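Local structure of uncharacterized protein (4QPV) at residues F82-N93 with I162-F170; S119-E130 with L177-Y187. The protein is of unknown function but belongs to the DUF1672 family and has a fold built on a kinked-helix-beta-beta-beta repeat. All blocks are in the same frame, centred on the assembly; numbering follows the deposited sequence.

Contact 1: residues F82-N93 with I162-F170; sequences FVHCDDHDIVFN and IMKTQNSGF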
loop_
_atom_site.group_PDB
_atom_site.type_symbol
_atom_site.label_atom_id
_atom_site.label_comp_id
_atom_site.label_asym_id
_atom_site.label_seq_id
_atom_site.Cartn_x
_atom_site.Cartn_y
_atom_site.Cartn_z
ATOM N N PHE A 82 6.529 8.245 -6.100
ATOM C CA PHE A 82 5.925 6.988 -5.662
ATOM C C PHE A 82 7.026 5.959 -5.858
ATOM O O PHE A 82 7.732 6.027 -6.873
ATOM C CB PHE A 82 4.683 6.674 -6.501
ATOM C CG PHE A 82 3.493 7.521 -6.129
ATOM C CD1 PHE A 82 3.441 8.875 -6.480
ATOM C CD2 PHE A 82 2.423 6.975 -5.430
ATOM C CE1 PHE A 82 2.350 9.664 -6.110
ATOM C CE2 PHE A 82 1.330 7.769 -5.062
ATOM C CZ PHE A 82 1.299 9.101 -5.408
ATOM N N VAL A 83 7.214 5.063 -4.887
ATOM C CA VAL A 83 8.263 4.054 -4.944
ATOM C C VAL A 83 7.691 2.662 -4.631
ATOM O O VAL A 83 6.696 2.544 -3.924
ATOM C CB VAL A 83 9.469 4.375 -4.005
ATOM C CG1 VAL A 83 10.124 5.726 -4.336
ATOM C CG2 VAL A 83 9.074 4.298 -2.516
ATOM N N HIS A 84 8.347 1.627 -5.151
ATOM C CA HIS A 84 8.047 0.243 -4.832
ATOM C C HIS A 84 9.298 -0.364 -4.231
ATOM O O HIS A 84 10.410 -0.167 -4.739
ATOM C CB HIS A 84 7.555 -0.573 -6.049
ATOM C CG HIS A 84 7.243 -2.011 -5.714
ATOM N ND1 HIS A 84 6.131 -2.352 -4.961
ATOM C CD2 HIS A 84 7.920 -3.146 -6.030
ATOM C CE1 HIS A 84 6.150 -3.676 -4.860
ATOM N NE2 HIS A 84 7.197 -4.201 -5.490
ATOM N N CYS A 85 9.118 -1.075 -3.134
ATOM C CA CYS A 85 10.187 -1.769 -2.444
ATOM C C CYS A 85 9.926 -3.261 -2.510
ATOM O O CYS A 85 8.798 -3.700 -2.288
ATOM C CB CYS A 85 10.283 -1.303 -0.995
ATOM S SG CYS A 85 11.641 -2.070 -0.061
ATOM N N ASP A 86 10.979 -4.032 -2.825
ATOM C CA ASP A 86 10.976 -5.498 -2.783
ATOM C C ASP A 86 12.421 -5.854 -2.468
ATOM O O ASP A 86 13.200 -6.204 -3.352
ATOM C CB ASP A 86 10.406 -6.155 -4.058
ATOM C CG ASP A 86 10.213 -7.672 -3.941
ATOM O OD1 ASP A 86 10.758 -8.274 -2.988
ATOM O OD2 ASP A 86 9.482 -8.248 -4.783
ATOM N N ASP A 87 12.781 -5.675 -1.196
ATOM C CA ASP A 87 14.156 -5.793 -0.721
ATOM C C ASP A 87 14.196 -6.679 0.507
ATOM O O ASP A 87 13.578 -6.336 1.517
ATOM C CB ASP A 87 14.673 -4.374 -0.403
ATOM C CG ASP A 87 16.150 -4.283 -0.056
ATOM O OD1 ASP A 87 16.871 -5.303 -0.225
ATOM O OD2 ASP A 87 16.593 -3.189 0.367
ATOM N N HIS A 88 14.894 -7.834 0.422
ATOM C CA HIS A 88 14.990 -8.826 1.518
ATOM C C HIS A 88 13.552 -9.236 1.964
ATOM O O HIS A 88 13.258 -9.337 3.154
ATOM C CB HIS A 88 15.830 -8.285 2.697
ATOM C CG HIS A 88 17.296 -8.134 2.404
ATOM N ND1 HIS A 88 17.779 -7.089 1.634
ATOM C CD2 HIS A 88 18.343 -8.880 2.832
ATOM C CE1 HIS A 88 19.095 -7.246 1.597
ATOM N NE2 HIS A 88 19.480 -8.304 2.312
ATOM N N ASP A 89 12.659 -9.422 0.973
ATOM C CA ASP A 89 11.236 -9.774 1.097
ATOM C C ASP A 89 10.405 -8.708 1.824
ATOM O O ASP A 89 9.261 -8.989 2.183
ATOM C CB ASP A 89 11.028 -11.152 1.742
ATOM C CG ASP A 89 11.279 -12.299 0.782
ATOM O OD1 ASP A 89 11.129 -12.093 -0.445
ATOM O OD2 ASP A 89 11.604 -13.410 1.258
ATOM N N ILE A 90 10.965 -7.484 2.027
ATOM C CA ILE A 90 10.187 -6.354 2.559
ATOM C C ILE A 90 9.546 -5.708 1.319
ATOM O O ILE A 90 10.264 -5.185 0.453
ATOM C CB ILE A 90 11.054 -5.376 3.410
ATOM C CG1 ILE A 90 11.584 -6.113 4.695
ATOM C CG2 ILE A 90 10.280 -4.073 3.746
ATOM C CD1 ILE A 90 12.784 -5.529 5.255
ATOM N N VAL A 91 8.214 -5.795 1.213
ATOM C CA VAL A 91 7.489 -5.328 0.030
ATOM C C VAL A 91 6.447 -4.275 0.389
ATOM O O VAL A 91 5.571 -4.517 1.216
ATOM C CB VAL A 91 6.830 -6.511 -0.742
ATOM C CG1 VAL A 91 6.102 -6.023 -2.011
ATOM C CG2 VAL A 91 7.856 -7.612 -1.070
ATOM N N PHE A 92 6.534 -3.102 -0.262
ATOM C CA PHE A 92 5.556 -2.023 -0.068
ATOM C C PHE A 92 5.667 -1.009 -1.185
ATOM O O PHE A 92 6.647 -1.000 -1.940
ATOM C CB PHE A 92 5.751 -1.294 1.305
ATOM C CG PHE A 92 7.082 -0.571 1.484
ATOM C CD1 PHE A 92 7.276 0.710 0.969
ATOM C CD2 PHE A 92 8.156 -1.202 2.106
ATOM C CE1 PHE A 92 8.521 1.354 1.091
ATOM C CE2 PHE A 92 9.382 -0.540 2.280
ATOM C CZ PHE A 92 9.557 0.736 1.773
ATOM N N ASN A 93 4.639 -0.166 -1.251
ATOM C CA ASN A 93 4.594 1.023 -2.098
ATOM C C ASN A 93 4.408 2.204 -1.182
ATOM O O ASN A 93 3.679 2.106 -0.188
ATOM C CB ASN A 93 3.512 0.955 -3.155
ATOM C CG ASN A 93 3.928 0.102 -4.318
ATOM O OD1 ASN A 93 4.126 -1.111 -4.185
ATOM N ND2 ASN A 93 4.126 0.726 -5.466
ATOM N N ILE A 162 -1.959 0.076 -9.151
ATOM C CA ILE A 162 -1.417 0.067 -7.779
ATOM C C ILE A 162 0.047 0.575 -7.754
ATOM O O ILE A 162 0.432 1.272 -6.811
ATOM C CB ILE A 162 -1.564 -1.308 -7.064
ATOM C CG1 ILE A 162 -0.715 -2.397 -7.712
ATOM C CG2 ILE A 162 -3.061 -1.752 -6.917
ATOM C CD1 ILE A 162 -0.645 -3.700 -6.939
HETATM N N MSE A 163 0.828 0.245 -8.791
HETATM C CA MSE A 163 2.238 0.660 -8.844
HETATM C C MSE A 163 2.370 2.173 -9.019
HETATM O O MSE A 163 3.202 2.793 -8.340
HETATM C CB MSE A 163 2.988 -0.076 -9.966
HETATM C CG MSE A 163 3.267 -1.537 -9.634
HETATM SE SE MSE A 163 4.319 -1.808 -7.981
HETATM C CE MSE A 163 3.147 -3.064 -7.207
ATOM N N LYS A 164 1.538 2.777 -9.851
ATOM C CA LYS A 164 1.636 4.213 -10.122
ATOM C C LYS A 164 0.814 5.140 -9.241
ATOM O O LYS A 164 1.109 6.347 -9.232
ATOM C CB LYS A 164 1.236 4.444 -11.581
ATOM C CG LYS A 164 2.236 3.807 -12.539
ATOM C CD LYS A 164 1.907 4.017 -13.990
ATOM C CE LYS A 164 2.899 3.243 -14.840
ATOM N NZ LYS A 164 3.130 3.896 -16.157
ATOM N N THR A 165 -0.249 4.635 -8.563
ATOM C CA THR A 165 -1.151 5.574 -7.886
ATOM C C THR A 165 -1.356 5.345 -6.392
ATOM O O THR A 165 -2.051 6.148 -5.761
ATOM C CB THR A 165 -2.533 5.575 -8.588
ATOM O OG1 THR A 165 -3.293 4.400 -8.256
ATOM C CG2 THR A 165 -2.442 5.739 -10.112
ATOM N N GLN A 166 -0.827 4.250 -5.836
ATOM C CA GLN A 166 -1.073 3.913 -4.426
ATOM C C GLN A 166 0.216 3.982 -3.626
ATOM O O GLN A 166 1.302 3.766 -4.183
ATOM C CB GLN A 166 -1.737 2.521 -4.317
ATOM C CG GLN A 166 -3.037 2.388 -5.179
ATOM C CD GLN A 166 -4.171 3.287 -4.706
ATOM O OE1 GLN A 166 -4.552 3.303 -3.529
ATOM N NE2 GLN A 166 -4.745 4.055 -5.623
ATOM N N ASN A 167 0.094 4.306 -2.323
ATOM C CA ASN A 167 1.256 4.584 -1.472
ATOM C C ASN A 167 0.988 4.290 0.007
ATOM O O ASN A 167 1.521 4.991 0.876
ATOM C CB ASN A 167 1.591 6.108 -1.645
ATOM C CG ASN A 167 0.472 7.051 -1.224
ATOM O OD1 ASN A 167 -0.611 6.641 -0.776
ATOM N ND2 ASN A 167 0.705 8.344 -1.345
ATOM N N SER A 168 0.152 3.284 0.308
ATOM C CA SER A 168 -0.224 3.034 1.708
ATOM C C SER A 168 0.646 1.997 2.420
ATOM O O SER A 168 0.519 1.811 3.637
ATOM C CB SER A 168 -1.672 2.565 1.775
ATOM O OG SER A 168 -1.841 1.382 1.007
ATOM N N GLY A 169 1.464 1.298 1.665
ATOM C CA GLY A 169 2.302 0.224 2.186
ATOM C C GLY A 169 2.180 -0.994 1.300
ATOM O O GLY A 169 2.003 -0.854 0.077
ATOM N N PHE A 170 2.253 -2.203 1.893
ATOM C CA PHE A 170 2.105 -3.429 1.102
ATOM C C PHE A 170 0.732 -3.451 0.447
ATOM O O PHE A 170 -0.281 -3.232 1.117
ATOM C CB PHE A 170 2.312 -4.734 1.935
ATOM C CG PHE A 170 2.076 -5.941 1.041
ATOM C CD1 PHE A 170 3.067 -6.394 0.177
ATOM C CD2 PHE A 170 0.822 -6.554 0.986
ATOM C CE1 PHE A 170 2.814 -7.433 -0.728
ATOM C CE2 PHE A 170 0.581 -7.607 0.100
ATOM C CZ PHE A 170 1.582 -8.039 -0.750
#
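Selenomethionine Met163 meets the His84 ring over one face: SE stands 3.9 Å from the centroid of the His84 ring and 27° off its normal, a sulfur-aromatic type of contact made here by selenium. Chi1 and a bend at chi2 bring SE over the ring, chi3 sets the direction of CE, and the Met163 side chain crosses that of Asn93 at about a right angle. Two residues earlier on strand 78-87, Phe82 packs against the C-terminal end of helix 159-165. The carbonyl of Lys164 stands over one face of its ring, whereas Gln166 O lies at the ring edge, 3.6 Å from Phe82 CD2. The Asn167 amide, only 13° from parallel to the Phe82 ring, passes it obliquely and is held by Ser95. On strand 90-98, a single antiparallel bridge forms where Asn93 N donates to Gly169 O at 3.0 Å, straight at the hydrogen (167°) but from well above the carbonyl plane. Phe170 then turns its edge to Val91 O, 3.3 Å from Phe170 CD1; this carbonyl is buried without a hydrogen-bond partner in the model. Hairpin and loop are thus joined by ring and selenium packing together with the Asn93-Gly169 bond.

Contact 2: residues S119-E130 with L177-Y187; sequences STLVGTVLSGFE and LTAIPYTLDEY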
loop_
_atom_site.group_PDB
_atom_site.type_symbol
_atom_site.label_atom_id
_atom_site.label_comp_id
_atom_site.label_asym_id
_atom_site.label_seq_id
_atom_site.Cartn_x
_atom_site.Cartn_y
_atom_site.Cartn_z
ATOM N N SER A 119 6.112 9.685 11.006
ATOM C CA SER A 119 5.573 8.523 11.712
ATOM C C SER A 119 4.679 7.701 10.772
ATOM O O SER A 119 4.770 6.473 10.751
ATOM C CB SER A 119 4.797 8.955 12.954
ATOM O OG SER A 119 5.654 9.086 14.076
ATOM N N THR A 120 3.844 8.386 9.956
ATOM C CA THR A 120 2.938 7.737 9.003
ATOM C C THR A 120 3.761 6.979 7.946
ATOM O O THR A 120 3.460 5.828 7.652
ATOM C CB THR A 120 1.958 8.753 8.387
ATOM O OG1 THR A 120 1.177 9.318 9.451
ATOM C CG2 THR A 120 1.011 8.119 7.356
ATOM N N LEU A 121 4.825 7.615 7.424
ATOM C CA LEU A 121 5.701 6.978 6.444
ATOM C C LEU A 121 6.381 5.765 7.056
ATOM O O LEU A 121 6.462 4.731 6.404
ATOM C CB LEU A 121 6.749 7.984 5.917
ATOM C CG LEU A 121 7.631 7.454 4.799
ATOM C CD1 LEU A 121 6.787 7.077 3.542
ATOM C CD2 LEU A 121 8.697 8.459 4.459
ATOM N N VAL A 122 6.842 5.877 8.314
ATOM C CA VAL A 122 7.422 4.728 9.019
ATOM C C VAL A 122 6.394 3.561 9.017
ATOM O O VAL A 122 6.767 2.440 8.682
ATOM C CB VAL A 122 7.904 5.083 10.447
ATOM C CG1 VAL A 122 8.182 3.830 11.269
ATOM C CG2 VAL A 122 9.159 5.962 10.386
ATOM N N GLY A 123 5.128 3.851 9.347
ATOM C CA GLY A 123 4.056 2.850 9.357
ATOM C C GLY A 123 3.840 2.214 7.994
ATOM O O GLY A 123 3.625 1.006 7.892
ATOM N N THR A 124 3.956 3.021 6.927
ATOM C CA THR A 124 3.834 2.565 5.539
ATOM C C THR A 124 4.982 1.576 5.215
ATOM O O THR A 124 4.748 0.525 4.633
ATOM C CB THR A 124 3.805 3.797 4.624
ATOM O OG1 THR A 124 2.534 4.423 4.791
ATOM C CG2 THR A 124 4.020 3.457 3.172
ATOM N N VAL A 125 6.210 1.915 5.607
ATOM C CA VAL A 125 7.361 1.054 5.381
ATOM C C VAL A 125 7.198 -0.225 6.209
ATOM O O VAL A 125 7.434 -1.313 5.695
ATOM C CB VAL A 125 8.649 1.821 5.731
ATOM C CG1 VAL A 125 9.852 0.886 5.846
ATOM C CG2 VAL A 125 8.901 2.932 4.707
ATOM N N LEU A 126 6.739 -0.093 7.465
ATOM C CA LEU A 126 6.555 -1.225 8.376
ATOM C C LEU A 126 5.481 -2.217 7.880
ATOM O O LEU A 126 5.548 -3.389 8.238
ATOM C CB LEU A 126 6.287 -0.772 9.808
ATOM C CG LEU A 126 7.516 -0.162 10.507
ATOM C CD1 LEU A 126 7.175 0.252 11.915
ATOM C CD2 LEU A 126 8.722 -1.099 10.467
ATOM N N SER A 127 4.536 -1.779 7.022
ATOM C CA SER A 127 3.566 -2.684 6.397
ATOM C C SER A 127 4.338 -3.751 5.595
ATOM O O SER A 127 3.944 -4.916 5.549
ATOM C CB SER A 127 2.606 -1.899 5.504
ATOM O OG SER A 127 1.823 -2.749 4.681
ATOM N N GLY A 128 5.463 -3.327 4.997
ATOM C CA GLY A 128 6.338 -4.199 4.217
ATOM C C GLY A 128 7.028 -5.232 5.107
ATOM O O GLY A 128 7.261 -6.367 4.693
ATOM N N PHE A 129 7.333 -4.846 6.361
ATOM C CA PHE A 129 7.932 -5.749 7.352
ATOM C C PHE A 129 6.886 -6.767 7.816
ATOM O O PHE A 129 7.199 -7.949 7.983
ATOM C CB PHE A 129 8.467 -4.951 8.554
ATOM C CG PHE A 129 9.792 -4.248 8.369
ATOM C CD1 PHE A 129 9.928 -3.206 7.454
ATOM C CD2 PHE A 129 10.885 -4.580 9.162
ATOM C CE1 PHE A 129 11.153 -2.532 7.310
ATOM C CE2 PHE A 129 12.110 -3.916 9.016
ATOM C CZ PHE A 129 12.229 -2.884 8.104
ATOM N N GLU A 130 5.628 -6.300 7.972
ATOM C CA GLU A 130 4.495 -7.145 8.345
ATOM C C GLU A 130 4.219 -8.154 7.244
ATOM O O GLU A 130 3.956 -9.319 7.545
ATOM C CB GLU A 130 3.237 -6.319 8.666
ATOM C CG GLU A 130 3.320 -5.537 9.974
ATOM C CD GLU A 130 3.460 -6.307 11.282
ATOM O OE1 GLU A 130 3.434 -7.559 11.268
ATOM O OE2 GLU A 130 3.551 -5.640 12.338
ATOM N N LEU A 177 -2.284 -3.972 3.238
ATOM C CA LEU A 177 -1.972 -4.304 4.627
ATOM C C LEU A 177 -1.560 -3.009 5.356
ATOM O O LEU A 177 -0.833 -2.195 4.778
ATOM C CB LEU A 177 -0.832 -5.361 4.598
ATOM C CG LEU A 177 -0.248 -5.917 5.903
ATOM C CD1 LEU A 177 -1.146 -6.932 6.506
ATOM C CD2 LEU A 177 1.046 -6.650 5.616
ATOM N N THR A 178 -2.044 -2.811 6.587
ATOM C CA THR A 178 -1.749 -1.622 7.395
ATOM C C THR A 178 -1.041 -2.051 8.683
ATOM O O THR A 178 -1.518 -2.972 9.358
ATOM C CB THR A 178 -3.051 -0.827 7.684
ATOM O OG1 THR A 178 -3.735 -0.561 6.450
ATOM C CG2 THR A 178 -2.798 0.497 8.431
ATOM N N ALA A 179 0.049 -1.357 9.028
ATOM C CA ALA A 179 0.879 -1.543 10.212
ATOM C C ALA A 179 0.786 -0.337 11.142
ATOM O O ALA A 179 0.318 0.727 10.740
ATOM C CB ALA A 179 2.330 -1.754 9.797
ATOM N N ILE A 180 1.262 -0.509 12.375
ATOM C CA ILE A 180 1.274 0.540 13.383
ATOM C C ILE A 180 2.457 1.490 13.113
ATOM O O ILE A 180 3.590 1.020 12.945
ATOM C CB ILE A 180 1.317 -0.085 14.806
ATOM C CG1 ILE A 180 0.015 -0.877 15.147
ATOM C CG2 ILE A 180 1.694 0.931 15.917
ATOM C CD1 ILE A 180 -1.331 -0.106 15.066
ATOM N N PRO A 181 2.207 2.825 13.106
ATOM C CA PRO A 181 3.306 3.774 12.900
ATOM C C PRO A 181 4.197 3.955 14.134
ATOM O O PRO A 181 3.769 3.723 15.262
ATOM C CB PRO A 181 2.574 5.078 12.571
ATOM C CG PRO A 181 1.285 4.981 13.298
ATOM C CD PRO A 181 0.911 3.526 13.262
ATOM N N TYR A 182 5.446 4.367 13.908
ATOM C CA TYR A 182 6.415 4.691 14.960
ATOM C C TYR A 182 7.266 5.820 14.445
ATOM O O TYR A 182 7.159 6.177 13.269
ATOM C CB TYR A 182 7.287 3.476 15.363
ATOM C CG TYR A 182 6.517 2.344 16.006
ATOM C CD1 TYR A 182 6.054 2.444 17.316
ATOM C CD2 TYR A 182 6.201 1.193 15.288
ATOM C CE1 TYR A 182 5.312 1.419 17.901
ATOM C CE2 TYR A 182 5.471 0.156 15.866
ATOM C CZ TYR A 182 5.033 0.273 17.175
ATOM O OH TYR A 182 4.310 -0.746 17.751
ATOM N N THR A 183 8.105 6.394 15.290
ATOM C CA THR A 183 8.993 7.462 14.827
ATOM C C THR A 183 10.175 6.858 14.047
ATOM O O THR A 183 10.421 5.651 14.123
ATOM C CB THR A 183 9.491 8.275 16.030
ATOM O OG1 THR A 183 10.279 7.410 16.846
ATOM C CG2 THR A 183 8.350 8.890 16.836
ATOM N N LEU A 184 10.936 7.703 13.347
ATOM C CA LEU A 184 12.109 7.239 12.634
ATOM C C LEU A 184 13.167 6.725 13.640
ATOM O O LEU A 184 13.843 5.740 13.339
ATOM C CB LEU A 184 12.669 8.351 11.731
ATOM C CG LEU A 184 13.755 7.933 10.738
ATOM C CD1 LEU A 184 13.256 6.850 9.789
ATOM C CD2 LEU A 184 14.265 9.131 9.962
ATOM N N ASP A 185 13.267 7.343 14.850
ATOM C CA ASP A 185 14.200 6.862 15.877
ATOM C C ASP A 185 13.816 5.450 16.293
ATOM O O ASP A 185 14.687 4.586 16.377
ATOM C CB ASP A 185 14.243 7.797 17.103
ATOM C CG ASP A 185 15.071 9.056 16.911
ATOM O OD1 ASP A 185 15.837 9.122 15.923
ATOM O OD2 ASP A 185 14.967 9.969 17.759
ATOM N N GLU A 186 12.501 5.205 16.488
ATOM C CA GLU A 186 11.976 3.890 16.852
ATOM C C GLU A 186 12.227 2.892 15.715
ATOM O O GLU A 186 12.624 1.757 15.996
ATOM C CB GLU A 186 10.486 3.964 17.206
ATOM C CG GLU A 186 10.246 4.501 18.607
ATOM C CD GLU A 186 8.841 4.964 18.950
ATOM O OE1 GLU A 186 8.053 5.276 18.027
ATOM O OE2 GLU A 186 8.551 5.073 20.162
ATOM N N TYR A 187 12.082 3.336 14.440
ATOM C CA TYR A 187 12.375 2.499 13.275
ATOM C C TYR A 187 13.854 2.087 13.281
ATOM O O TYR A 187 14.169 0.909 13.102
ATOM C CB TYR A 187 12.027 3.217 11.949
ATOM C CG TYR A 187 12.442 2.416 10.730
ATOM C CD1 TYR A 187 11.606 1.433 10.200
ATOM C CD2 TYR A 187 13.695 2.594 10.144
ATOM C CE1 TYR A 187 11.997 0.658 9.111
ATOM C CE2 TYR A 187 14.105 1.813 9.065
ATOM C CZ TYR A 187 13.243 0.858 8.540
ATOM O OH TYR A 187 13.617 0.089 7.467
HETATM O O HOH W 1 0.779 0.797 7.204
HETATM O O HOH W 2 1.853 -3.532 12.851
#
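Helix 116-133 runs beside the chain that leaves strand 175-178, and the backbones come nearest at Gly123 and Pro181. Gly123, with no side chain, lets Pro181 CA come to 3.7 Å from Gly123 CA. One turn on, the methyl of Ala179 rests on the helix backbone, 3.5 Å from Ser127 N. With its hydroxyl anti to the backbone N (chi1 168°), Ser127 reaches the strand end, and OG donates to Leu177 O at 2.7 Å from well above the carbonyl plane. Water 1 joins Ala179 N to Gly123 O, weakly at the latter, and water 2 links Ile180 N to Glu130 OE2, which also forms a salt bridge with Lys210. Beyond the loop, Thr183 N-caps helix 184-190 in a capping box: Glu186 N donates to Thr183 OG1, and Thr183 N returns a bond to Glu186 OE1 at 3.0 Å. From the first turn of that helix Tyr187 enters as a knob among Val122, Val125, Leu126 and Phe129. Leu126 forks between two tyrosines, CD1 at the Tyr182 ring edge, 3.6 Å from Tyr182 CD2, and CD2 at the Tyr187 ring edge, 3.8 Å from Tyr187 CD1. The Phe129 and Tyr187 rings meet obliquely, their planes at 83°, and the Tyr187 hydroxyl is hydrogen-bonded to Phe63 O.

In the fold
After strand 21-23 and helices 38-46 and 48-63, the chain lays down the three-stranded antiparallel sheet 67-75, 78-87 and 90-98, then helix 116-133. Contact 1 closes a loop of 68 residues, bringing the end of helix 159-165 and the following loop back to the last two strands. Contact 2 closes 46 residues between helix 116-133 and the segment from strand 175-178 to helix 184-190. Their segments alternate, so the loops cross. The contacts touch directly: Ser127 OG is 2.9 Å from Phe170 N, and Phe170 O is 3.0 Å from Leu177 N, both probable hydrogen bonds. Strand 175-178 belongs to the mixed sheet through 220-227, so the contacts tie the three-stranded sheet and helix 116-133 to it.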